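Local coordinates for pyruvate carboxylase n-terminal domain (Aquifex aeolicus, PDB 1ULZ), which belongs to the biotin carboxylase family and joins a Rossmann-like N-terminal domain to an ATP-grasp fold and a C-terminal domain, forming the biotin carboxylase subunit of a pyruvate carboxylase, at residues 48-52 and 64-68; 86-92 and 106-110; 235-239 and 420-425; 354-360 and 408-414. The protein carries 1 engineered substitution. One frame throughout, in Å; residues are numbered along the deposited sequence.

Overall arrangement
Contacts 1 and 2 lie in the N-terminal Rossmann-like part of the chain, centres about 20 Å apart, and meet directly: Ile66 CG1 of 64-68 touches Phe90 CE1 of 86-92 at 3.7 Å, so helices 62-71 and 88-96 pack as neighbours. Contact 3 is buried and ties a strand of the large antiparallel sheet to a helix of the biotin carboxylase C-terminal domain. Contact 4 falls within the chain loop that contact 3 closes; their centres are about 18 Å apart and their nearest atoms about 6 Å. Contacts 2 and 3 lie on opposite sides of the chain's centre, about 33 Å between centres. Contact 4 is the one that also meets the second subunit.

Contact 1: residues 48-52 and 64-68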
loop_
_atom_site.group_PDB
_atom_site.type_symbol
_atom_site.label_atom_id
_atom_site.label_comp_id
_atom_site.label_asym_id
_atom_site.label_seq_id
_atom_site.Cartn_x
_atom_site.Cartn_y
_atom_site.Cartn_z
ATOM N N ALA A 48 17.604 -17.689 13.256
ATOM C CA ALA A 48 16.352 -18.197 13.806
ATOM C C ALA A 48 16.620 -19.418 14.684
ATOM O O ALA A 48 17.312 -20.351 14.274
ATOM C CB ALA A 48 15.383 -18.547 12.672
ATOM N N TYR A 49 16.071 -19.410 15.893
ATOM C CA TYR A 49 16.287 -20.516 16.811
ATOM C C TYR A 49 15.013 -21.112 17.387
ATOM O O TYR A 49 14.130 -20.398 17.859
ATOM C CB TYR A 49 17.200 -20.083 17.962
ATOM C CG TYR A 49 18.542 -19.558 17.509
ATOM C CD1 TYR A 49 18.707 -18.223 17.168
ATOM C CD2 TYR A 49 19.638 -20.409 17.388
ATOM C CE1 TYR A 49 19.926 -17.745 16.715
ATOM C CE2 TYR A 49 20.860 -19.943 16.935
ATOM C CZ TYR A 49 20.999 -18.612 16.600
ATOM O OH TYR A 49 22.209 -18.145 16.148
ATOM N N MET A 50 14.936 -22.437 17.330
ATOM C CA MET A 50 13.807 -23.181 17.858
ATOM C C MET A 50 14.077 -23.360 19.348
ATOM O O MET A 50 15.075 -23.971 19.728
ATOM C CB MET A 50 13.728 -24.547 17.171
ATOM C CG MET A 50 12.637 -25.466 17.690
ATOM S SD MET A 50 12.832 -27.116 16.964
ATOM C CE MET A 50 13.973 -27.824 18.115
ATOM N N ILE A 51 13.199 -22.818 20.186
ATOM C CA ILE A 51 13.366 -22.918 21.632
ATOM C C ILE A 51 12.027 -23.157 22.312
ATOM O O ILE A 51 10.968 -22.933 21.716
ATOM C CB ILE A 51 13.967 -21.631 22.218
ATOM C CG1 ILE A 51 12.991 -20.471 22.008
ATOM C CG2 ILE A 51 15.301 -21.336 21.564
ATOM C CD1 ILE A 51 13.441 -19.168 22.616
ATOM N N GLY A 52 12.084 -23.610 23.564
ATOM C CA GLY A 52 10.877 -23.884 24.321
ATOM C C GLY A 52 10.566 -25.367 24.427
ATOM O O GLY A 52 11.028 -26.172 23.609
ATOM N N ARG A 64 15.362 -17.759 29.356
ATOM C CA ARG A 64 15.903 -18.421 28.171
ATOM C C ARG A 64 16.073 -17.427 27.024
ATOM O O ARG A 64 17.078 -17.447 26.307
ATOM C CB ARG A 64 14.985 -19.558 27.714
ATOM C CG ARG A 64 15.568 -20.349 26.559
ATOM C CD ARG A 64 14.639 -21.450 26.078
ATOM N NE ARG A 64 14.485 -22.515 27.061
ATOM C CZ ARG A 64 13.319 -22.875 27.585
ATOM N NH1 ARG A 64 13.261 -23.859 28.476
ATOM N NH2 ARG A 64 12.209 -22.246 27.218
ATOM N N ILE A 65 15.084 -16.554 26.863
ATOM C CA ILE A 65 15.112 -15.558 25.802
ATOM C C ILE A 65 16.226 -14.540 26.029
ATOM O O ILE A 65 16.942 -14.173 25.094
ATOM C CB ILE A 65 13.738 -14.863 25.680
ATOM C CG1 ILE A 65 12.728 -15.854 25.087
ATOM C CG2 ILE A 65 13.845 -13.612 24.812
ATOM C CD1 ILE A 65 11.290 -15.402 25.159
ATOM N N ILE A 66 16.382 -14.089 27.269
ATOM C CA ILE A 66 17.445 -13.143 27.595
ATOM C C ILE A 66 18.793 -13.814 27.334
ATOM O O ILE A 66 19.683 -13.230 26.713
ATOM C CB ILE A 66 17.352 -12.683 29.076
ATOM C CG1 ILE A 66 16.249 -11.628 29.210
ATOM C CG2 ILE A 66 18.689 -12.136 29.549
ATOM C CD1 ILE A 66 16.029 -11.127 30.620
ATOM N N ASN A 67 18.937 -15.059 27.783
ATOM C CA ASN A 67 20.185 -15.782 27.572
ATOM C C ASN A 67 20.538 -15.940 26.100
ATOM O O ASN A 67 21.695 -15.766 25.716
ATOM C CB ASN A 67 20.129 -17.159 28.235
ATOM C CG ASN A 67 20.200 -17.074 29.745
ATOM O OD1 ASN A 67 20.471 -16.009 30.303
ATOM N ND2 ASN A 67 19.963 -18.194 30.413
ATOM N N LEU A 68 19.550 -16.277 25.274
ATOM C CA LEU A 68 19.803 -16.441 23.847
ATOM C C LEU A 68 20.291 -15.120 23.254
ATOM O O LEU A 68 21.284 -15.085 22.534
ATOM C CB LEU A 68 18.529 -16.908 23.121
ATOM C CG LEU A 68 18.601 -17.004 21.589
ATOM C CD1 LEU A 68 19.657 -18.006 21.170
ATOM C CD2 LEU A 68 17.242 -17.404 21.039
#
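Leu68 reaches Tyr49 because its CG swings away from the backbone N (chi1 175°), which carries the branched end off the helix toward the strand. Its two methyls then divide the work. CD1 lies over one face of the Tyr49 ring, 4.3 Å from the ring centroid and 17° off the normal, a CH-pi contact displaced somewhat toward the rim, while CD2 meets the stem of the same tyrosine at CB, 4.1 Å away. That second methyl also approaches Ile51 CG2 at 4.4 Å, which places Leu68 astride Tyr49 and Ile51. Further along, Ile51 CD1 meets Ile65 CG1 at 4.2 Å, the two side chains set roughly perpendicular. Arg64 closes the outer end: its chain runs extended and then bends at chi3 (-68°), so that CD rests on Ile51 CB at 3.9 Å and NH2 comes within 3.6 Å of Gly52 CA. The Gly52 backbone N sits over one face of the guanidinium, whose NH2 is held in a salt bridge by Asp57. Tyr49 OH is hydrogen-bonded to the Glu47 carboxylate. Strand 47-50 is one of the two edge strands of the parallel sheet and bonds through Tyr49 to strand 28-32, whose Ile31 also touches Ile51 and Leu68; helix 62-71 carries the chain over the sheet to strand 76-78, a beta-alpha-beta crossover of the Rossmann-like domain.

Contact 2: residues 86-92 and 106-110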
loop_
_atom_site.group_PDB
_atom_site.type_symbol
_atom_site.label_atom_id
_atom_site.label_comp_id
_atom_site.label_asym_id
_atom_site.label_seq_id
_atom_site.Cartn_x
_atom_site.Cartn_y
_atom_site.Cartn_z
ATOM N N GLU A 86 3.945 -6.654 27.773
ATOM C CA GLU A 86 3.635 -5.812 28.914
ATOM C C GLU A 86 4.014 -6.471 30.231
ATOM O O GLU A 86 3.349 -6.283 31.241
ATOM C CB GLU A 86 2.150 -5.446 28.898
ATOM C CG GLU A 86 1.720 -4.771 27.595
ATOM C CD GLU A 86 0.246 -4.432 27.566
ATOM O OE1 GLU A 86 -0.139 -3.399 28.150
ATOM O OE2 GLU A 86 -0.534 -5.201 26.965
ATOM N N ASN A 87 5.095 -7.239 30.202
ATOM C CA ASN A 87 5.605 -7.926 31.382
ATOM C C ASN A 87 6.695 -7.031 31.977
ATOM O O ASN A 87 7.838 -7.046 31.515
ATOM C CB ASN A 87 6.199 -9.276 30.974
ATOM C CG ASN A 87 6.589 -10.128 32.160
ATOM O OD1 ASN A 87 7.383 -9.714 33.008
ATOM N ND2 ASN A 87 6.040 -11.334 32.225
ATOM N N ALA A 88 6.339 -6.250 32.994
ATOM C CA ALA A 88 7.294 -5.335 33.621
ATOM C C ALA A 88 8.542 -6.056 34.110
ATOM O O ALA A 88 9.641 -5.516 34.044
ATOM C CB ALA A 88 6.630 -4.581 34.776
ATOM N N GLU A 89 8.374 -7.285 34.583
ATOM C CA GLU A 89 9.500 -8.072 35.080
ATOM C C GLU A 89 10.514 -8.369 33.975
ATOM O O GLU A 89 11.720 -8.195 34.159
ATOM C CB GLU A 89 8.991 -9.388 35.685
ATOM C CG GLU A 89 10.041 -10.176 36.439
ATOM C CD GLU A 89 9.499 -11.483 37.019
ATOM O OE1 GLU A 89 10.286 -12.210 37.661
ATOM O OE2 GLU A 89 8.293 -11.784 36.833
ATOM N N PHE A 90 10.022 -8.826 32.827
ATOM C CA PHE A 90 10.891 -9.138 31.700
ATOM C C PHE A 90 11.650 -7.889 31.272
ATOM O O PHE A 90 12.856 -7.932 31.036
ATOM C CB PHE A 90 10.062 -9.677 30.525
ATOM C CG PHE A 90 10.880 -10.018 29.309
ATOM C CD1 PHE A 90 11.939 -10.912 29.396
ATOM C CD2 PHE A 90 10.590 -9.443 28.079
ATOM C CE1 PHE A 90 12.694 -11.224 28.277
ATOM C CE2 PHE A 90 11.338 -9.749 26.955
ATOM C CZ PHE A 90 12.391 -10.637 27.048
ATOM N N ALA A 91 10.935 -6.772 31.176
ATOM C CA ALA A 91 11.546 -5.508 30.786
ATOM C C ALA A 91 12.670 -5.153 31.762
ATOM O O ALA A 91 13.734 -4.689 31.353
ATOM C CB ALA A 91 10.494 -4.404 30.762
ATOM N N LYS A 92 12.428 -5.382 33.050
ATOM C CA LYS A 92 13.425 -5.092 34.081
ATOM C C LYS A 92 14.643 -5.999 33.882
ATOM O O LYS A 92 15.788 -5.537 33.875
ATOM C CB LYS A 92 12.810 -5.313 35.467
ATOM C CG LYS A 92 13.708 -4.988 36.654
ATOM C CD LYS A 92 12.927 -5.154 37.961
ATOM C CE LYS A 92 13.793 -4.914 39.205
ATOM N NZ LYS A 92 14.877 -5.936 39.340
ATOM N N TRP A 106 10.315 -0.117 32.413
ATOM C CA TRP A 106 9.641 -1.185 33.143
ATOM C C TRP A 106 8.788 -0.677 34.302
ATOM O O TRP A 106 7.777 -1.295 34.649
ATOM C CB TRP A 106 10.639 -2.240 33.643
ATOM C CG TRP A 106 11.547 -1.802 34.758
ATOM C CD1 TRP A 106 12.801 -1.283 34.639
ATOM C CD2 TRP A 106 11.276 -1.878 36.165
ATOM N NE1 TRP A 106 13.329 -1.033 35.881
ATOM C CE2 TRP A 106 12.413 -1.390 36.836
ATOM C CE3 TRP A 106 10.182 -2.312 36.918
ATOM C CZ2 TRP A 106 12.490 -1.322 38.228
ATOM C CZ3 TRP A 106 10.257 -2.244 38.303
ATOM C CH2 TRP A 106 11.404 -1.752 38.943
ATOM N N LYS A 107 9.176 0.447 34.898
ATOM C CA LYS A 107 8.396 1.001 35.998
ATOM C C LYS A 107 7.063 1.502 35.469
ATOM O O LYS A 107 6.034 1.371 36.133
ATOM C CB LYS A 107 9.151 2.144 36.685
ATOM C CG LYS A 107 10.257 1.668 37.612
ATOM C CD LYS A 107 11.080 2.829 38.156
ATOM C CE LYS A 107 12.059 2.355 39.229
ATOM N NZ LYS A 107 12.963 3.466 39.673
ATOM N N VAL A 108 7.088 2.067 34.265
ATOM C CA VAL A 108 5.881 2.585 33.630
ATOM C C VAL A 108 4.963 1.436 33.252
ATOM O O VAL A 108 3.742 1.541 33.373
ATOM C CB VAL A 108 6.221 3.404 32.358
ATOM C CG1 VAL A 108 4.941 3.816 31.634
ATOM C CG2 VAL A 108 7.027 4.636 32.746
ATOM N N ILE A 109 5.553 0.337 32.795
ATOM C CA ILE A 109 4.781 -0.840 32.421
ATOM C C ILE A 109 4.132 -1.407 33.677
ATOM O O ILE A 109 2.996 -1.891 33.648
ATOM C CB ILE A 109 5.672 -1.927 31.795
ATOM C CG1 ILE A 109 6.227 -1.441 30.455
ATOM C CG2 ILE A 109 4.870 -3.201 31.605
ATOM C CD1 ILE A 109 7.173 -2.437 29.784
ATOM N N GLU A 110 4.865 -1.345 34.783
ATOM C CA GLU A 110 4.357 -1.840 36.056
ATOM C C GLU A 110 3.170 -0.989 36.490
ATOM O O GLU A 110 2.097 -1.504 36.768
ATOM C CB GLU A 110 5.442 -1.762 37.131
ATOM C CG GLU A 110 5.395 -2.908 38.112
ATOM C CD GLU A 110 5.842 -2.509 39.499
ATOM O OE1 GLU A 110 6.806 -1.724 39.610
ATOM O OE2 GLU A 110 5.236 -2.994 40.483
#
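Ala88 and Ala91 offer small methyl bumps to Trp106 and Ile109, and the lack of bulk on that side lets the two helices come close: the axes of 88-92 and 106-110 approach to 8.4 Å and run almost exactly antiparallel, at 174°. The CB of Ala88 settles into the hollow of the facing helical turn, 3.5 Å from Trp106 O, with Ile109 and Glu110 forming its walls. Ala91 CB wedges between two larger groups, touching Trp106 CB at 3.6 Å and Ile109 CD1 at 4.0 Å. In return Ile109 sends a bump the other way: its CG2 fits the hollow where the chain turns into helix 88-96, 3.5 Å from Glu86 O and 3.9 Å from Ala88 CB.

Beside this interlock lies a flatter surface. Trp106, the first residue of its helix, holds its CG between the backbone N and the carbonyl carbon (chi1 70°), which lays the indole alongside Lys92. The lysine methylenes run over one face, CD standing 3.7 Å from the centroid of the six-membered ring and only 6° off its normal; Lys107 CG lies over the opposite face. The chain bends at its end and lifts the ammonium away from the indole face, toward a salt bridge with Glu96, so any cation-pi attraction is long and at most weak. Asn87 N-caps the first helix, its OD1 accepting from Phe90 N at 2.8 Å. Strand 100-101 links the two helices in the chain, and its Phe101 receives Phe90, Ala91 and Ile109, so the antiparallel pair rests on an edge strand of the parallel sheet.

Contact 3: residues 235-239 and 420-425; sequences QKLVE and LLINIM
Leu237 of the strand and Leu420 and Leu421 of the helix carry this buried apolar contact, which joins a strand of the ATP-grasp region to a helix of the C-terminal domain. From CB, which points at the helix, the Leu237 chain leads to CG, placed opposite the backbone N (chi1 -172°) and 3.8 Å from Leu421 CD2. There it forks. CD1 stays with that same Leu421 methyl at 4.1 Å, whereas CD2 reaches past it to Leu420 CD2 at 3.5 Å and to Ile424 CD1 at 4.2 Å, on the next turn of the helix. Leu421 CD2 is thus a shared point, for it also meets Val238 CG2 at 3.6 Å, the two side chains lying alongside and running opposite ways. Met425 CE borders Val238 CG2 more loosely. Two successive strand residues can face the helix because Leu237 departs from the extended conformation, with psi -42°. The axes of 235-239 and 420-425 pass 10.2 Å apart, crossing at -49°. Strand 235-241 lies between 220-232 and 332-339 in the large antiparallel sheet; Leu421 reaches over to Cys336 and Ile338 on the latter, while Leu421 and Met425 also pack on helix 395-407, so helix 418-426 is seated against both sheet and helix.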
loop_
_atom_site.group_PDB
_atom_site.type_symbol
_atom_site.label_atom_id
_atom_site.label_comp_id
_atom_site.label_asym_id
_atom_site.label_seq_id
_atom_site.Cartn_x
_atom_site.Cartn_y
_atom_site.Cartn_z
ATOM N N GLN A 235 -13.535 -8.946 21.147
ATOM C CA GLN A 235 -12.452 -9.219 20.205
ATOM C C GLN A 235 -12.636 -8.291 19.008
ATOM O O GLN A 235 -13.690 -8.295 18.359
ATOM C CB GLN A 235 -12.507 -10.674 19.750
ATOM C CG GLN A 235 -12.183 -11.678 20.848
ATOM C CD GLN A 235 -10.690 -11.768 21.131
ATOM O OE1 GLN A 235 -10.262 -12.494 22.033
ATOM N NE2 GLN A 235 -9.885 -11.034 20.354
ATOM N N LYS A 236 -11.617 -7.486 18.723
ATOM C CA LYS A 236 -11.677 -6.536 17.619
ATOM C C LYS A 236 -11.791 -7.240 16.265
ATOM O O LYS A 236 -11.202 -8.303 16.053
ATOM C CB LYS A 236 -10.448 -5.619 17.671
ATOM C CG LYS A 236 -10.491 -4.637 18.843
ATOM C CD LYS A 236 -9.108 -4.133 19.230
ATOM C CE LYS A 236 -9.197 -3.084 20.328
ATOM N NZ LYS A 236 -7.851 -2.649 20.817
ATOM N N LEU A 237 -12.568 -6.646 15.363
ATOM C CA LEU A 237 -12.786 -7.209 14.031
ATOM C C LEU A 237 -12.529 -6.150 12.967
ATOM O O LEU A 237 -11.923 -6.426 11.932
ATOM C CB LEU A 237 -14.223 -7.724 13.919
ATOM C CG LEU A 237 -14.644 -8.520 12.681
ATOM C CD1 LEU A 237 -13.802 -9.790 12.541
ATOM C CD2 LEU A 237 -16.124 -8.886 12.819
ATOM N N VAL A 238 -12.996 -4.935 13.225
ATOM C CA VAL A 238 -12.802 -3.832 12.296
ATOM C C VAL A 238 -12.398 -2.582 13.066
ATOM O O VAL A 238 -13.000 -2.257 14.091
ATOM C CB VAL A 238 -14.089 -3.528 11.497
ATOM C CG1 VAL A 238 -13.868 -2.327 10.597
ATOM C CG2 VAL A 238 -14.490 -4.740 10.667
ATOM N N GLU A 239 -11.371 -1.892 12.576
ATOM C CA GLU A 239 -10.883 -0.667 13.204
ATOM C C GLU A 239 -10.701 0.431 12.156
ATOM O O GLU A 239 -10.342 0.150 11.015
ATOM C CB GLU A 239 -9.543 -0.918 13.899
ATOM C CG GLU A 239 -9.537 -2.074 14.887
ATOM C CD GLU A 239 -8.842 -3.311 14.346
ATOM O OE1 GLU A 239 -8.713 -4.292 15.103
ATOM O OE2 GLU A 239 -8.420 -3.312 13.169
ATOM N N LEU A 420 -18.448 -12.365 6.555
ATOM C CA LEU A 420 -19.004 -11.501 7.588
ATOM C C LEU A 420 -18.606 -10.054 7.317
ATOM O O LEU A 420 -19.454 -9.162 7.278
ATOM C CB LEU A 420 -18.474 -11.934 8.959
ATOM C CG LEU A 420 -18.695 -10.958 10.116
ATOM C CD1 LEU A 420 -20.177 -10.744 10.318
ATOM C CD2 LEU A 420 -18.045 -11.497 11.384
ATOM N N LEU A 421 -17.306 -9.841 7.127
ATOM C CA LEU A 421 -16.753 -8.515 6.850
ATOM C C LEU A 421 -17.419 -7.872 5.632
ATOM O O LEU A 421 -17.796 -6.700 5.672
ATOM C CB LEU A 421 -15.236 -8.616 6.638
ATOM C CG LEU A 421 -14.462 -9.034 7.897
ATOM C CD1 LEU A 421 -13.010 -9.351 7.573
ATOM C CD2 LEU A 421 -14.556 -7.920 8.916
ATOM N N ILE A 422 -17.569 -8.643 4.558
ATOM C CA ILE A 422 -18.202 -8.135 3.344
ATOM C C ILE A 422 -19.612 -7.623 3.653
ATOM O O ILE A 422 -19.990 -6.541 3.214
ATOM C CB ILE A 422 -18.263 -9.230 2.233
ATOM C CG1 ILE A 422 -16.842 -9.621 1.814
ATOM C CG2 ILE A 422 -19.042 -8.725 1.031
ATOM C CD1 ILE A 422 -16.770 -10.677 0.720
ATOM N N ASN A 423 -20.385 -8.385 4.420
ATOM C CA ASN A 423 -21.737 -7.952 4.761
ATOM C C ASN A 423 -21.729 -6.648 5.571
ATOM O O ASN A 423 -22.573 -5.771 5.363
ATOM C CB ASN A 423 -22.487 -9.037 5.544
ATOM C CG ASN A 423 -22.953 -10.186 4.665
ATOM O OD1 ASN A 423 -23.279 -9.993 3.495
ATOM N ND2 ASN A 423 -23.008 -11.386 5.237
ATOM N N ILE A 424 -20.780 -6.517 6.493
ATOM C CA ILE A 424 -20.693 -5.304 7.297
ATOM C C ILE A 424 -20.455 -4.104 6.389
ATOM O O ILE A 424 -21.077 -3.059 6.558
ATOM C CB ILE A 424 -19.547 -5.388 8.343
ATOM C CG1 ILE A 424 -19.850 -6.492 9.361
ATOM C CG2 ILE A 424 -19.388 -4.057 9.060
ATOM C CD1 ILE A 424 -18.789 -6.662 10.428
ATOM N N MET A 425 -19.558 -4.260 5.418
ATOM C CA MET A 425 -19.250 -3.173 4.492
ATOM C C MET A 425 -20.477 -2.785 3.670
ATOM O O MET A 425 -20.578 -1.651 3.208
ATOM C CB MET A 425 -18.114 -3.575 3.535
ATOM C CG MET A 425 -16.785 -3.913 4.198
ATOM S SD MET A 425 -16.100 -2.529 5.118
ATOM C CE MET A 425 -15.894 -3.261 6.750
#

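Contact 4: residues 354-360 and 408-414; sequences IERYYVP and TYEITGV
Backbone bonds join Glu355, Arg356 and Tyr358 to Thr412 and Glu410 across two antiparallel segments. Thr412 is gripped three times: its O accepts from Glu355 N at 2.7 Å, its N donates to Arg356 O at 3.0 Å, and its OG1, set between the backbone N and the carbonyl carbon (chi1 63°), accepts from Arg356 N at 2.8 Å. Tyr358 N donates to Glu410 O at 2.9 Å; the return bond from Glu410 N to Tyr358 O is weak. Tyr357 and Ile411 form a non-hydrogen-bonded pair.

The charged contact is a salt bridge, Arg356 NE to Glu410 OE1 at 2.7 Å, with guanidinium and carboxylate planes 47° apart. OE2 turns to Arg40 of the second subunit.

Among the aromatic groups, Tyr357 OH and Tyr409 OH share a hydrogen bond of 2.8 Å, their rings set obliquely, and Tyr357 OH has a second partner in His369 of its own chain. Pro360 CD lies over the Tyr409 face, 3.6 Å from its centroid. Apolar contact adds Tyr357 CD2 on Ile411 CG1 at 3.7 Å.

Tyr358 stacks on His369 of the second subunit, placing this short ribbon at the dimer interface. Within the chain, Tyr357 and Tyr409 lean on strand 384-392, and Tyr409 and Ile411 on Ile418 of helix 418-426.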
loop_
_atom_site.group_PDB
_atom_site.type_symbol
_atom_site.label_atom_id
_atom_site.label_comp_id
_atom_site.label_asym_id
_atom_site.label_seq_id
_atom_site.Cartn_x
_atom_site.Cartn_y
_atom_site.Cartn_z
ATOM N N ILE A 354 -4.469 -23.694 5.055
ATOM C CA ILE A 354 -4.919 -22.913 3.910
ATOM C C ILE A 354 -4.488 -23.564 2.598
ATOM O O ILE A 354 -3.330 -23.944 2.434
ATOM C CB ILE A 354 -4.364 -21.463 3.975
ATOM C CG1 ILE A 354 -5.063 -20.700 5.102
ATOM C CG2 ILE A 354 -4.564 -20.748 2.645
ATOM C CD1 ILE A 354 -4.660 -19.249 5.190
ATOM N N GLU A 355 -5.436 -23.707 1.675
ATOM C CA GLU A 355 -5.163 -24.298 0.371
ATOM C C GLU A 355 -5.010 -23.168 -0.650
ATOM O O GLU A 355 -3.891 -22.746 -0.937
ATOM C CB GLU A 355 -6.298 -25.251 -0.018
ATOM C CG GLU A 355 -6.600 -26.252 1.089
ATOM C CD GLU A 355 -7.677 -27.255 0.723
ATOM O OE1 GLU A 355 -8.446 -26.998 -0.234
ATOM O OE2 GLU A 355 -7.763 -28.300 1.413
ATOM N N ARG A 356 -6.108 -22.658 -1.196
ATOM C CA ARG A 356 -5.974 -21.562 -2.151
ATOM C C ARG A 356 -5.783 -20.278 -1.350
ATOM O O ARG A 356 -6.347 -20.117 -0.268
ATOM C CB ARG A 356 -7.198 -21.486 -3.073
ATOM C CG ARG A 356 -7.460 -22.822 -3.769
ATOM C CD ARG A 356 -8.156 -22.708 -5.122
ATOM N NE ARG A 356 -9.536 -22.247 -5.026
ATOM C CZ ARG A 356 -10.478 -22.513 -5.932
ATOM N NH1 ARG A 356 -10.193 -23.248 -7.005
ATOM N NH2 ARG A 356 -11.712 -22.041 -5.771
ATOM N N TYR A 357 -4.952 -19.379 -1.861
ATOM C CA TYR A 357 -4.671 -18.136 -1.158
ATOM C C TYR A 357 -4.215 -17.055 -2.128
ATOM O O TYR A 357 -3.126 -17.141 -2.695
ATOM C CB TYR A 357 -3.584 -18.382 -0.093
ATOM C CG TYR A 357 -3.342 -17.216 0.854
ATOM C CD1 TYR A 357 -2.157 -16.487 0.807
ATOM C CD2 TYR A 357 -4.306 -16.835 1.778
ATOM C CE1 TYR A 357 -1.945 -15.419 1.647
ATOM C CE2 TYR A 357 -4.103 -15.762 2.626
ATOM C CZ TYR A 357 -2.924 -15.056 2.555
ATOM O OH TYR A 357 -2.735 -13.965 3.378
ATOM N N TYR A 358 -5.068 -16.053 -2.338
ATOM C CA TYR A 358 -4.733 -14.939 -3.218
ATOM C C TYR A 358 -4.897 -13.633 -2.454
ATOM O O TYR A 358 -5.967 -13.331 -1.923
ATOM C CB TYR A 358 -5.608 -14.930 -4.479
ATOM C CG TYR A 358 -5.399 -13.691 -5.323
ATOM C CD1 TYR A 358 -6.272 -12.611 -5.234
ATOM C CD2 TYR A 358 -4.292 -13.574 -6.161
ATOM C CE1 TYR A 358 -6.053 -11.448 -5.950
ATOM C CE2 TYR A 358 -4.060 -12.414 -6.880
ATOM C CZ TYR A 358 -4.943 -11.351 -6.769
ATOM O OH TYR A 358 -4.701 -10.180 -7.449
ATOM N N VAL A 359 -3.820 -12.862 -2.408
ATOM C CA VAL A 359 -3.791 -11.596 -1.693
ATOM C C VAL A 359 -4.106 -10.423 -2.611
ATOM O O VAL A 359 -3.463 -10.236 -3.640
ATOM C CB VAL A 359 -2.395 -11.361 -1.064
ATOM C CG1 VAL A 359 -2.404 -10.094 -0.227
ATOM C CG2 VAL A 359 -1.998 -12.557 -0.217
ATOM N N PRO A 360 -5.119 -9.622 -2.252
ATOM C CA PRO A 360 -5.491 -8.465 -3.069
ATOM C C PRO A 360 -4.456 -7.360 -2.947
ATOM O O PRO A 360 -3.777 -7.244 -1.920
ATOM C CB PRO A 360 -6.847 -8.056 -2.501
ATOM C CG PRO A 360 -6.742 -8.453 -1.057
ATOM C CD PRO A 360 -6.069 -9.817 -1.143
ATOM N N THR A 408 -12.184 -9.870 -3.360
ATOM C CA THR A 408 -11.170 -10.478 -4.216
ATOM C C THR A 408 -10.153 -11.307 -3.436
ATOM O O THR A 408 -9.210 -11.838 -4.016
ATOM C CB THR A 408 -10.389 -9.412 -5.011
ATOM O OG1 THR A 408 -9.657 -8.577 -4.102
ATOM C CG2 THR A 408 -11.335 -8.554 -5.830
ATOM N N TYR A 409 -10.350 -11.417 -2.125
ATOM C CA TYR A 409 -9.429 -12.163 -1.266
ATOM C C TYR A 409 -9.816 -13.636 -1.215
ATOM O O TYR A 409 -10.734 -14.012 -0.485
ATOM C CB TYR A 409 -9.460 -11.568 0.145
ATOM C CG TYR A 409 -8.172 -11.674 0.944
ATOM C CD1 TYR A 409 -7.833 -10.687 1.865
ATOM C CD2 TYR A 409 -7.306 -12.747 0.791
ATOM C CE1 TYR A 409 -6.670 -10.758 2.606
ATOM C CE2 TYR A 409 -6.130 -12.831 1.539
ATOM C CZ TYR A 409 -5.822 -11.827 2.442
ATOM O OH TYR A 409 -4.663 -11.879 3.180
ATOM N N GLU A 410 -9.122 -14.473 -1.979
ATOM C CA GLU A 410 -9.446 -15.896 -1.971
ATOM C C GLU A 410 -8.673 -16.666 -0.901
ATOM O O GLU A 410 -7.458 -16.542 -0.786
ATOM C CB GLU A 410 -9.166 -16.544 -3.332
ATOM C CG GLU A 410 -9.713 -17.972 -3.406
ATOM C CD GLU A 410 -9.421 -18.688 -4.717
ATOM O OE1 GLU A 410 -10.206 -19.586 -5.082
ATOM O OE2 GLU A 410 -8.411 -18.379 -5.376
ATOM N N ILE A 411 -9.398 -17.452 -0.118
ATOM C CA ILE A 411 -8.810 -18.279 0.930
ATOM C C ILE A 411 -9.675 -19.531 1.090
ATOM O O ILE A 411 -10.867 -19.424 1.379
ATOM C CB ILE A 411 -8.786 -17.557 2.302
ATOM C CG1 ILE A 411 -7.943 -16.285 2.229
ATOM C CG2 ILE A 411 -8.234 -18.491 3.365
ATOM C CD1 ILE A 411 -7.789 -15.582 3.565
ATOM N N THR A 412 -9.089 -20.708 0.880
ATOM C CA THR A 412 -9.832 -21.956 1.055
ATOM C C THR A 412 -9.062 -22.892 1.979
ATOM O O THR A 412 -7.866 -22.707 2.210
ATOM C CB THR A 412 -10.094 -22.691 -0.288
ATOM O OG1 THR A 412 -8.849 -23.081 -0.882
ATOM C CG2 THR A 412 -10.864 -21.794 -1.244
ATOM N N GLY A 413 -9.754 -23.896 2.501
ATOM C CA GLY A 413 -9.132 -24.849 3.402
ATOM C C GLY A 413 -9.577 -24.582 4.826
ATOM O O GLY A 413 -9.486 -25.450 5.694
ATOM N N VAL A 414 -10.074 -23.371 5.056
ATOM C CA VAL A 414 -10.533 -22.951 6.373
ATOM C C VAL A 414 -11.634 -21.910 6.228
ATOM O O VAL A 414 -11.723 -21.224 5.204
ATOM C CB VAL A 414 -9.391 -22.294 7.192
ATOM C CG1 VAL A 414 -8.272 -23.289 7.431
ATOM C CG2 VAL A 414 -8.851 -21.075 6.443
HETATM O O HOH W 1 -12.450 -20.182 -4.268
#